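Long-range contact in putative pectin lyase (Geobacillus virus E2, PDB 7CHU), which serves as the trimeric tailspike of a deep-sea thermophilic bacteriophage and probably recognises, and perhaps cleaves, polysaccharide on the host surface: residues I16-V29 with G39-L51. Sequence-based numbering, arbitrary orientation.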
ATOM      1  N   ILE A  16     -18.195  68.455  20.074  1.00 54.46           N
ATOM      2  CA  ILE A  16     -16.898  68.420  19.408  1.00 46.81           C
ATOM      3  C   ILE A  16     -16.218  69.779  19.489  1.00 51.65           C
ATOM      4  O   ILE A  16     -15.027  69.876  19.811  1.00 50.30           O
ATOM      5  CB  ILE A  16     -17.058  67.972  17.947  1.00 53.73           C
ATOM      6  CG1 ILE A  16     -17.637  66.560  17.861  1.00 52.32           C
ATOM      7  CG2 ILE A  16     -15.727  68.052  17.227  1.00 56.82           C
ATOM      8  CD1 ILE A  16     -17.792  66.072  16.424  1.00 51.85           C
ATOM      9  N   ALA A  17     -16.963  70.847  19.171  1.00 56.82           N
ATOM     10  CA  ALA A  17     -16.400  72.199  19.157  1.00 56.74           C
ATOM     11  C   ALA A  17     -16.035  72.671  20.560  1.00 56.24           C
ATOM     12  O   ALA A  17     -14.983  73.291  20.762  1.00 57.64           O
ATOM     13  CB  ALA A  17     -17.387  73.169  18.511  1.00 49.64           C
ATOM     14  N   THR A  18     -16.888  72.377  21.541  1.00 51.88           N
ATOM     15  CA  THR A  18     -16.636  72.823  22.904  1.00 57.10           C
ATOM     16  C   THR A  18     -15.508  72.048  23.580  1.00 57.20           C
ATOM     17  O   THR A  18     -14.837  72.603  24.458  1.00 62.23           O
ATOM     18  CB  THR A  18     -17.930  72.733  23.727  1.00 61.14           C
ATOM     19  OG1 THR A  18     -18.679  71.572  23.339  1.00 60.63           O
ATOM     20  CG2 THR A  18     -18.792  73.975  23.510  1.00 55.51           C
ATOM     21  N   THR A  19     -15.264  70.792  23.192  1.00 53.23           N
ATOM     22  CA  THR A  19     -14.216  70.015  23.847  1.00 50.57           C
ATOM     23  C   THR A  19     -12.853  70.231  23.203  1.00 52.25           C
ATOM     24  O   THR A  19     -11.825  70.207  23.895  1.00 50.84           O
ATOM     25  CB  THR A  19     -14.559  68.519  23.833  1.00 50.72           C
ATOM     26  OG1 THR A  19     -15.846  68.301  24.430  1.00 51.55           O
ATOM     27  CG2 THR A  19     -13.519  67.726  24.608  1.00 46.08           C
ATOM     28  N   TYR A  20     -12.818  70.443  21.889  1.00 54.01           N
ATOM     29  CA  TYR A  20     -11.568  70.684  21.176  1.00 56.84           C
ATOM     30  C   TYR A  20     -11.745  71.929  20.320  1.00 62.65           C
ATOM     31  O   TYR A  20     -12.136  71.840  19.147  1.00 60.65           O
ATOM     32  CB  TYR A  20     -11.166  69.479  20.331  1.00 55.73           C
ATOM     33  CG  TYR A  20     -11.217  68.153  21.059  1.00 48.38           C
ATOM     34  CD1 TYR A  20     -12.257  67.261  20.834  1.00 48.42           C
ATOM     35  CD2 TYR A  20     -10.224  67.789  21.963  1.00 45.63           C
ATOM     36  CE1 TYR A  20     -12.314  66.042  21.488  1.00 47.38           C
ATOM     37  CE2 TYR A  20     -10.269  66.568  22.625  1.00 44.61           C
ATOM     38  CZ  TYR A  20     -11.321  65.700  22.380  1.00 44.61           C
ATOM     39  OH  TYR A  20     -11.397  64.485  23.024  1.00 46.03           O
ATOM     40  N   PRO A  21     -11.457  73.113  20.875  1.00 70.25           N
ATOM     41  CA  PRO A  21     -11.557  74.340  20.076  1.00 69.64           C
ATOM     42  C   PRO A  21     -10.399  74.504  19.125  1.00 70.53           C
ATOM     43  O   PRO A  21     -10.452  75.350  18.240  1.00 73.81           O
ATOM     44  CB  PRO A  21     -11.558  75.456  21.139  1.00 68.55           C
ATOM     45  CG  PRO A  21     -11.040  74.800  22.421  1.00 63.31           C
ATOM     46  CD  PRO A  21     -10.732  73.353  22.132  1.00 70.90           C
ATOM     47  N   ASN A  22      -9.366  73.700  19.277  1.00 72.70           N
ATOM     48  CA  ASN A  22      -8.078  73.865  18.601  1.00 72.24           C
ATOM     49  C   ASN A  22      -7.744  72.651  17.740  1.00 68.98           C
ATOM     50  O   ASN A  22      -6.651  72.087  17.845  1.00 69.03           O
ATOM     51  CB  ASN A  22      -6.980  74.085  19.640  1.00 70.56           C
ATOM     52  CG  ASN A  22      -6.538  75.532  19.700  1.00 82.22           C
ATOM     53  OD1 ASN A  22      -5.629  75.942  18.973  1.00 81.89           O
ATOM     54  ND2 ASN A  22      -7.148  76.307  20.598  1.00 79.67           N
ATOM     55  N   PRO A  23      -8.660  72.222  16.862  1.00 68.39           N
ATOM     56  CA  PRO A  23      -8.444  70.944  16.175  1.00 67.40           C
ATOM     57  C   PRO A  23      -7.373  71.064  15.100  1.00 69.44           C
ATOM     58  O   PRO A  23      -7.328  72.037  14.341  1.00 71.15           O
ATOM     59  CB  PRO A  23      -9.816  70.634  15.571  1.00 65.49           C
ATOM     60  CG  PRO A  23     -10.389  71.954  15.297  1.00 69.33           C
ATOM     61  CD  PRO A  23      -9.915  72.861  16.413  1.00 69.73           C
ATOM     62  N   GLN A  24      -6.497  70.067  15.056  1.00 69.08           N
ATOM     63  CA  GLN A  24      -5.428  69.987  14.073  1.00 65.47           C
ATOM     64  C   GLN A  24      -5.857  69.109  12.902  1.00 65.61           C
ATOM     65  O   GLN A  24      -6.888  68.425  12.943  1.00 65.10           O
ATOM     66  CB  GLN A  24      -4.155  69.434  14.722  1.00 65.75           C
ATOM     67  CG  GLN A  24      -3.637  70.185  15.967  1.00 64.41           C
ATOM     68  CD  GLN A  24      -3.729  71.706  15.876  1.00 70.96           C
ATOM     69  OE1 GLN A  24      -4.814  72.288  15.826  1.00 72.84           O
ATOM     70  NE2 GLN A  24      -2.574  72.358  15.853  1.00 68.36           N
ATOM     71  N   HIS A  25      -5.055  69.139  11.840  1.00 61.59           N
ATOM     72  CA  HIS A  25      -5.328  68.284  10.694  1.00 62.19           C
ATOM     73  C   HIS A  25      -5.107  66.826  11.072  1.00 55.14           C
ATOM     74  O   HIS A  25      -4.053  66.463  11.606  1.00 58.35           O
ATOM     75  CB  HIS A  25      -4.442  68.660   9.506  1.00 59.29           C
ATOM     76  CG  HIS A  25      -4.750  67.883   8.258  1.00 63.76           C
ATOM     77  ND1 HIS A  25      -4.002  66.799   7.852  1.00 56.23           N
ATOM     78  CD2 HIS A  25      -5.730  68.030   7.334  1.00 65.12           C
ATOM     79  CE1 HIS A  25      -4.505  66.315   6.729  1.00 60.26           C
ATOM     80  NE2 HIS A  25      -5.554  67.043   6.395  1.00 57.63           N
ATOM     81  N   GLY A  26      -6.101  65.989  10.789  1.00 54.76           N
ATOM     82  CA  GLY A  26      -6.027  64.579  11.089  1.00 56.13           C
ATOM     83  C   GLY A  26      -6.666  64.177  12.395  1.00 52.24           C
ATOM     84  O   GLY A  26      -6.803  62.971  12.649  1.00 46.70           O
ATOM     85  N   ASP A  27      -7.058  65.141  13.227  1.00 50.58           N
ATOM     86  CA  ASP A  27      -7.746  64.822  14.468  1.00 49.87           C
ATOM     87  C   ASP A  27      -9.036  64.072  14.171  1.00 47.42           C
ATOM     88  O   ASP A  27      -9.802  64.448  13.277  1.00 46.95           O
ATOM     89  CB  ASP A  27      -8.030  66.097  15.269  1.00 52.78           C
ATOM     90  CG  ASP A  27      -6.804  66.599  16.004  1.00 58.56           C
ATOM     91  OD1 ASP A  27      -5.713  66.036  15.754  1.00 56.87           O
ATOM     92  OD2 ASP A  27      -6.928  67.548  16.818  1.00 56.88           O
ATOM     93  N   THR A  28      -9.269  63.000  14.925  1.00 44.11           N
ATOM     94  CA  THR A  28     -10.379  62.092  14.683  1.00 40.58           C
ATOM     95  C   THR A  28     -11.066  61.809  16.010  1.00 39.75           C
ATOM     96  O   THR A  28     -10.399  61.491  17.003  1.00 40.36           O
ATOM     97  CB  THR A  28      -9.875  60.804  14.018  1.00 41.15           C
ATOM     98  OG1 THR A  28      -9.073  61.151  12.885  1.00 42.31           O
ATOM     99  CG2 THR A  28     -11.025  59.941  13.554  1.00 37.23           C
ATOM    100  N   VAL A  29     -12.389  61.977  16.038  1.00 36.57           N
ATOM    101  CA  VAL A  29     -13.188  61.780  17.243  1.00 36.59           C
ATOM    102  C   VAL A  29     -14.481  61.085  16.860  1.00 37.18           C
ATOM    103  O   VAL A  29     -15.054  61.348  15.796  1.00 38.51           O
ATOM    104  CB  VAL A  29     -13.507  63.105  17.986  1.00 43.63           C
ATOM    105  CG1 VAL A  29     -14.342  64.016  17.124  1.00 41.92           C
ATOM    106  CG2 VAL A  29     -14.221  62.841  19.306  1.00 39.03           C
ATOM    107  N   GLY A  39     -22.036  56.681  17.097  1.00 41.50           N
ATOM    108  CA  GLY A  39     -21.091  55.922  16.300  1.00 38.00           C
ATOM    109  C   GLY A  39     -20.466  56.685  15.154  1.00 35.50           C
ATOM    110  O   GLY A  39     -19.521  56.182  14.539  1.00 31.39           O
ATOM    111  N   SER A  40     -20.948  57.888  14.858  1.00 38.66           N
ATOM    112  CA  SER A  40     -20.359  58.687  13.794  1.00 34.28           C
ATOM    113  C   SER A  40     -18.956  59.126  14.180  1.00 35.62           C
ATOM    114  O   SER A  40     -18.688  59.465  15.338  1.00 34.31           O
ATOM    115  CB  SER A  40     -21.249  59.895  13.497  1.00 42.07           C
ATOM    116  OG  SER A  40     -22.568  59.474  13.178  1.00 39.91           O
ATOM    117  N   VAL A  41     -18.053  59.086  13.200  1.00 33.27           N
ATOM    118  CA  VAL A  41     -16.644  59.409  13.380  1.00 35.00           C
ATOM    119  C   VAL A  41     -16.337  60.599  12.478  1.00 42.20           C
ATOM    120  O   VAL A  41     -16.636  60.568  11.277  1.00 42.46           O
ATOM    121  CB  VAL A  41     -15.740  58.206  13.058  1.00 37.90           C
ATOM    122  CG1 VAL A  41     -14.285  58.614  12.971  1.00 34.21           C
ATOM    123  CG2 VAL A  41     -15.910  57.116  14.113  1.00 33.94           C
ATOM    124  N   TYR A  42     -15.762  61.650  13.054  1.00 42.09           N
ATOM    125  CA  TYR A  42     -15.504  62.883  12.328  1.00 47.27           C
ATOM    126  C   TYR A  42     -14.006  63.122  12.272  1.00 46.76           C
ATOM    127  O   TYR A  42     -13.282  62.846  13.237  1.00 41.99           O
ATOM    128  CB  TYR A  42     -16.235  64.081  12.972  1.00 46.65           C
ATOM    129  CG  TYR A  42     -17.751  63.926  12.978  1.00 50.50           C
ATOM    130  CD1 TYR A  42     -18.537  64.421  11.937  1.00 49.71           C
ATOM    131  CD2 TYR A  42     -18.391  63.268  14.019  1.00 48.41           C
ATOM    132  CE1 TYR A  42     -19.922  64.265  11.949  1.00 48.34           C
ATOM    133  CE2 TYR A  42     -19.763  63.110  14.039  1.00 47.06           C
ATOM    134  CZ  TYR A  42     -20.525  63.605  13.006  1.00 50.13           C
ATOM    135  OH  TYR A  42     -21.891  63.424  13.054  1.00 46.67           O
ATOM    136  N   ARG A  43     -13.541  63.602  11.125  1.00 46.21           N
ATOM    137  CA  ARG A  43     -12.133  63.894  10.918  1.00 45.98           C
ATOM    138  C   ARG A  43     -11.987  65.354  10.528  1.00 52.00           C
ATOM    139  O   ARG A  43     -12.691  65.832   9.633  1.00 49.04           O
ATOM    140  CB  ARG A  43     -11.543  63.001   9.838  1.00 46.12           C
ATOM    141  CG  ARG A  43     -10.130  63.366   9.433  1.00 47.42           C
ATOM    142  CD  ARG A  43      -9.714  62.531   8.231  1.00 53.00           C
ATOM    143  NE  ARG A  43      -8.405  62.913   7.721  1.00 48.95           N
ATOM    144  CZ  ARG A  43      -7.261  62.449   8.205  1.00 48.61           C
ATOM    145  NH1 ARG A  43      -7.276  61.587   9.213  1.00 52.32           N
ATOM    146  NH2 ARG A  43      -6.109  62.847   7.685  1.00 51.43           N
ATOM    147  N   TYR A  44     -11.087  66.060  11.204  1.00 51.81           N
ATOM    148  CA  TYR A  44     -10.883  67.477  10.920  1.00 60.15           C
ATOM    149  C   TYR A  44      -9.979  67.581   9.702  1.00 60.83           C
ATOM    150  O   TYR A  44      -8.757  67.435   9.801  1.00 57.77           O
ATOM    151  CB  TYR A  44     -10.296  68.210  12.124  1.00 60.93           C
ATOM    152  CG  TYR A  44     -10.443  69.718  12.024  1.00 65.32           C
ATOM    153  CD1 TYR A  44     -11.689  70.330  12.174  1.00 64.33           C
ATOM    154  CD2 TYR A  44      -9.342  70.529  11.758  1.00 65.92           C
ATOM    155  CE1 TYR A  44     -11.830  71.706  12.068  1.00 65.94           C
ATOM    156  CE2 TYR A  44      -9.473  71.906  11.656  1.00 67.36           C
ATOM    157  CZ  TYR A  44     -10.719  72.486  11.811  1.00 66.98           C
ATOM    158  OH  TYR A  44     -10.851  73.851  11.708  1.00 72.97           O
ATOM    159  N   GLU A  45     -10.589  67.819   8.544  1.00 61.94           N
ATOM    160  CA  GLU A  45      -9.880  67.962   7.282  1.00 67.57           C
ATOM    161  C   GLU A  45      -9.945  69.414   6.835  1.00 72.60           C
ATOM    162  O   GLU A  45     -11.001  70.053   6.921  1.00 69.36           O
ATOM    163  CB  GLU A  45     -10.477  67.052   6.207  1.00 63.05           C
ATOM    164  CG  GLU A  45      -9.582  65.880   5.822  1.00 64.66           C
ATOM    165  CD  GLU A  45     -10.330  64.799   5.052  1.00 67.52           C
ATOM    166  OE1 GLU A  45     -11.555  64.964   4.823  1.00 61.90           O
ATOM    167  OE2 GLU A  45      -9.692  63.783   4.682  1.00 66.15           O
ATOM    168  N   ASN A  46      -8.805  69.928   6.362  1.00 74.60           N
ATOM    169  CA  ASN A  46      -8.675  71.319   5.933  1.00 77.15           C
ATOM    170  C   ASN A  46      -9.122  72.276   7.034  1.00 75.18           C
ATOM    171  O   ASN A  46      -8.298  72.732   7.836  1.00 74.86           O
ATOM    172  CB  ASN A  46      -9.464  71.564   4.645  1.00 74.91           C
ATOM    173  CG  ASN A  46      -9.081  70.594   3.538  1.00 75.86           C
ATOM    174  OD1 ASN A  46      -9.875  69.742   3.144  1.00 76.15           O
ATOM    175  ND2 ASN A  46      -7.849  70.713   3.043  1.00 70.77           N
ATOM    176  N   GLY A  47     -10.423  72.581   7.089  1.00 70.91           N
ATOM    177  CA  GLY A  47     -10.932  73.498   8.094  1.00 72.78           C
ATOM    178  C   GLY A  47     -12.305  73.188   8.669  1.00 73.44           C
ATOM    179  O   GLY A  47     -12.879  74.019   9.381  1.00 70.37           O
ATOM    180  N   GLN A  48     -12.850  72.012   8.370  1.00 71.32           N
ATOM    181  CA  GLN A  48     -14.119  71.557   8.919  1.00 66.88           C
ATOM    182  C   GLN A  48     -13.921  70.225   9.633  1.00 65.09           C
ATOM    183  O   GLN A  48     -12.917  69.529   9.446  1.00 62.75           O
ATOM    184  CB  GLN A  48     -15.203  71.374   7.838  1.00 65.55           C
ATOM    185  CG  GLN A  48     -15.206  72.344   6.661  1.00 74.11           C
ATOM    186  CD  GLN A  48     -14.004  72.191   5.739  1.00 79.70           C
ATOM    187  OE1 GLN A  48     -13.731  71.103   5.230  1.00 83.03           O
ATOM    188  NE2 GLN A  48     -13.285  73.289   5.512  1.00 78.99           N
ATOM    189  N   TRP A  49     -14.905  69.865  10.450  1.00 59.32           N
ATOM    190  CA  TRP A  49     -15.074  68.490  10.899  1.00 58.16           C
ATOM    191  C   TRP A  49     -15.909  67.755   9.857  1.00 55.31           C
ATOM    192  O   TRP A  49     -17.038  68.161   9.562  1.00 54.03           O
ATOM    193  CB  TRP A  49     -15.745  68.436  12.270  1.00 56.32           C
ATOM    194  CG  TRP A  49     -14.868  68.862  13.410  1.00 59.36           C
ATOM    195  CD1 TRP A  49     -14.877  70.073  14.049  1.00 57.49           C
ATOM    196  CD2 TRP A  49     -13.858  68.075  14.056  1.00 58.83           C
ATOM    197  NE1 TRP A  49     -13.933  70.087  15.048  1.00 58.48           N
ATOM    198  CE2 TRP A  49     -13.292  68.874  15.073  1.00 59.21           C
ATOM    199  CE3 TRP A  49     -13.373  66.772  13.872  1.00 56.03           C
ATOM    200  CZ2 TRP A  49     -12.270  68.413  15.905  1.00 59.46           C
ATOM    201  CZ3 TRP A  49     -12.354  66.314  14.700  1.00 51.91           C
ATOM    202  CH2 TRP A  49     -11.811  67.135  15.700  1.00 55.96           C
ATOM    203  N   ASN A  50     -15.358  66.687   9.290  1.00 53.24           N
ATOM    204  CA  ASN A  50     -16.012  65.954   8.215  1.00 54.25           C
ATOM    205  C   ASN A  50     -16.376  64.559   8.700  1.00 51.39           C
ATOM    206  O   ASN A  50     -15.523  63.849   9.241  1.00 48.09           O
ATOM    207  CB  ASN A  50     -15.108  65.852   6.981  1.00 52.81           C
ATOM    208  CG  ASN A  50     -14.791  67.206   6.376  1.00 57.76           C
ATOM    209  OD1 ASN A  50     -13.652  67.675   6.439  1.00 58.39           O
ATOM    210  ND2 ASN A  50     -15.797  67.838   5.778  1.00 54.82           N
ATOM    211  N   LEU A  51     -17.633  64.170   8.500  1.00 45.80           N
ATOM    212  CA  LEU A  51     -18.040  62.799   8.779  1.00 47.74           C
ATOM    213  C   LEU A  51     -17.336  61.857   7.811  1.00 48.27           C
ATOM    214  O   LEU A  51     -17.497  61.979   6.594  1.00 52.66           O
ATOM    215  CB  LEU A  51     -19.554  62.663   8.666  1.00 46.41           C
ATOM    216  CG  LEU A  51     -20.141  61.290   9.007  1.00 51.44           C
ATOM    217  CD1 LEU A  51     -19.895  60.967  10.479  1.00 48.66           C
ATOM    218  CD2 LEU A  51     -21.625  61.244   8.694  1.00 45.52           C
TER
HETATM  219  O   HOH W   1      -9.244  59.743  10.640  1.00 42.80           O
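Trp49 lies sandwiched between Ile16 and Tyr44. Ile16 CG2 sits 3.5 Å from the centroid of the indole five-membered ring, 17° off its normal, a CH-pi contact, and Tyr44 CD1 meets the opposite face. With CG anti to the carbonyl carbon, the Trp49 indole extends over strand 40-45, where Trp49 CZ2 meets Pro23 CB at 3.3 Å and Trp49 CZ3 meets Val29 CG1 at 3.9 Å. Pro23 CG makes a CH-pi contact with the Tyr44 ring, standing over its centre 3.5 Å from the centroid and 11° off the normal.

Behind this apolar layer the backbones pair as antiparallel strands. Val29 and Tyr42 form a hydrogen-bonded pair, with Tyr42 N to Val29 O at 2.8 Å and nearly straight (176°). Tyr44 N to Asp27 O and Gly26 N to Tyr44 O carry the ladder into the Gln24-Asp27 type II turn. Asp27 OD2 steadies that turn by accepting Gln24 N at 3.1 Å and forms a salt bridge with Arg5. On the sheet face that carries Thr28 and Arg43, one water links Thr28 OG1 to Arg43 NH1, Arg43 NH2 hydrogen-bonds Lys3 O, and Gly26 CA, from the turn, lies over the guanidinium.

Hairpin 27-30/40-45 forms the middle of a four-stranded mixed sheet, between strands 5-6 and 48-54, with helix 14-19 packed through Ile16 against the Trp49 face.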